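Side-chain contact in hypothetical protein Atu1826 (Agrobacterium tumefaciens, PDB 2I3D), which is of unknown function but is probably a hydrolase of the alpha/beta fold, with a sequence related to the S15 family of X-Pro dipeptidyl-peptidases: residues B[137-140]-B[141-145]. Numbering follows the deposited sequence.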
loop_
_atom_site.group_PDB
_atom_site.type_symbol
_atom_site.label_atom_id
_atom_site.label_comp_id
_atom_site.label_asym_id
_atom_site.label_seq_id
_atom_site.Cartn_x
_atom_site.Cartn_y
_atom_site.Cartn_z
HETATM N N MSE B 137 12.277 9.977 13.022
HETATM C CA MSE B 137 13.045 10.065 14.269
HETATM C C MSE B 137 14.177 11.099 14.141
HETATM O O MSE B 137 14.564 11.718 15.146
HETATM C CB MSE B 137 13.493 8.689 14.780
HETATM C CG MSE B 137 12.283 7.785 15.105
HETATM SE SE MSE B 137 12.682 6.201 16.130
HETATM C CE MSE B 137 12.693 7.035 17.911
ATOM N N GLN B 138 14.694 11.292 12.920
ATOM C CA GLN B 138 15.686 12.334 12.706
ATOM C C GLN B 138 15.000 13.708 12.886
ATOM O O GLN B 138 15.574 14.646 13.471
ATOM C CB GLN B 138 16.287 12.218 11.313
ATOM C CG GLN B 138 17.206 11.006 11.160
ATOM C CD GLN B 138 17.779 10.932 9.746
ATOM O OE1 GLN B 138 18.630 11.760 9.359
ATOM N NE2 GLN B 138 17.265 9.975 8.950
ATOM N N LEU B 139 13.771 13.838 12.398
ATOM C CA LEU B 139 13.083 15.132 12.539
ATOM C C LEU B 139 12.808 15.406 14.035
ATOM O O LEU B 139 13.006 16.524 14.533
ATOM C CB LEU B 139 11.792 15.134 11.733
ATOM C CG LEU B 139 11.012 16.455 11.726
ATOM C CD1 LEU B 139 11.801 17.533 10.953
ATOM C CD2 LEU B 139 9.630 16.220 11.111
ATOM N N LEU B 140 12.374 14.363 14.747
ATOM C CA LEU B 140 12.156 14.412 16.191
ATOM C C LEU B 140 13.388 14.949 16.913
ATOM O O LEU B 140 13.300 15.853 17.749
ATOM C CB LEU B 140 11.877 12.976 16.669
ATOM C CG LEU B 140 11.845 12.705 18.188
ATOM C CD1 LEU B 140 10.594 13.311 18.750
ATOM C CD2 LEU B 140 11.885 11.230 18.491
HETATM N N MSE B 141 14.539 14.398 16.572
HETATM C CA MSE B 141 15.797 14.811 17.203
HETATM C C MSE B 141 16.077 16.314 17.008
HETATM O O MSE B 141 16.586 16.965 17.925
HETATM C CB MSE B 141 16.941 13.930 16.656
HETATM C CG MSE B 141 18.192 13.885 17.505
HETATM SE SE MSE B 141 17.865 13.116 19.294
HETATM C CE MSE B 141 19.497 13.929 20.010
ATOM N N ARG B 142 15.696 16.859 15.846
ATOM C CA ARG B 142 15.973 18.265 15.490
ATOM C C ARG B 142 14.953 19.288 15.976
ATOM O O ARG B 142 15.232 20.495 16.004
ATOM C CB ARG B 142 16.023 18.410 13.976
ATOM C CG ARG B 142 17.065 17.571 13.326
ATOM C CD ARG B 142 17.448 18.158 12.004
ATOM N NE ARG B 142 18.842 17.848 11.717
ATOM C CZ ARG B 142 19.411 18.031 10.534
ATOM N NH1 ARG B 142 18.694 18.515 9.519
ATOM N NH2 ARG B 142 20.687 17.719 10.363
ATOM N N ARG B 143 13.749 18.832 16.315
ATOM C CA ARG B 143 12.652 19.736 16.511
ATOM C C ARG B 143 12.060 19.577 17.906
ATOM O O ARG B 143 11.269 18.639 18.138
ATOM C CB ARG B 143 11.574 19.521 15.436
ATOM C CG ARG B 143 12.063 19.777 14.005
ATOM C CD ARG B 143 12.313 21.268 13.765
ATOM N NE ARG B 143 11.075 21.944 13.419
ATOM C CZ ARG B 143 10.775 22.426 12.221
ATOM N NH1 ARG B 143 9.599 23.006 12.042
ATOM N NH2 ARG B 143 11.634 22.346 11.214
ATOM N N PRO B 144 12.415 20.503 18.840
ATOM C CA PRO B 144 12.000 20.328 20.238
ATOM C C PRO B 144 10.475 20.304 20.431
ATOM O O PRO B 144 10.007 19.797 21.438
ATOM C CB PRO B 144 12.639 21.543 20.970
ATOM C CG PRO B 144 12.975 22.501 19.911
ATOM C CD PRO B 144 13.218 21.734 18.645
ATOM N N GLU B 145 9.714 20.851 19.490
ATOM C CA GLU B 145 8.268 20.900 19.639
ATOM C C GLU B 145 7.611 19.509 19.438
ATOM O O GLU B 145 6.396 19.336 19.704
ATOM C CB GLU B 145 7.625 21.981 18.725
ATOM C CG GLU B 145 7.709 21.672 17.218
ATOM C CD GLU B 145 9.008 22.144 16.524
ATOM O OE1 GLU B 145 10.079 22.230 17.148
ATOM O OE2 GLU B 145 8.953 22.426 15.313
#
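L139 and R143, one helical turn apart, make the side-chain contact at the C-terminal end of helix 131-142, and the pair illustrates how a helix can finish with an aliphatic contact at the base of a side chain whose charged end reaches across to the neighbouring helix 101-117. The leucine swings its CG away from its own backbone N (chi1 -177°), which brings CD1 round to lie 3.8 Å from CG of R143. The arginine takes part with the base of its chain alone: its CB and CG both rest against the outer end of the L139 carbonyl, CB 3.4 Å from L139 O. Beyond CG two bends, at chi2 and chi3, turn the guanidinium away from the leucine and present its NE edge to E145. There NE forms a salt bridge with E145 OE2, 2.9 Å away, through an almost straight hydrogen bond (171°). OE2 lies in the guanidinium plane, while NE comes to it from the syn side, tilted somewhat out of the carboxylate plane. A weaker bond from NH1 reaches the same oxygen, while NH1 also forms a salt bridge with D112 and OE2 accepts a bond from Q115; with two carboxylates close by, the positive charge of R143 is probably well compensated.

Beneath these side chains the last regular turn closes through M141 N to M137 O (3.0 Å) and R142 N to Q138 O (3.2 Å). R142 N also makes a weak bond to L139 O, and R143, where the backbone leaves helical geometry, follows with a weak bond from its N to L140 O.

Helix 131-142 links strand 124-129 to strand 146-152 in a beta-alpha-beta unit, and follows what is probably the nucleophile elbow, as in other alpha/beta hydrolases. M137 and L140 pack on strand 146-152, touching F149, whereas Q138 and R142 lie on L104 and, just past the helix end, R143 and E145 lie on L111, both of helix 101-117.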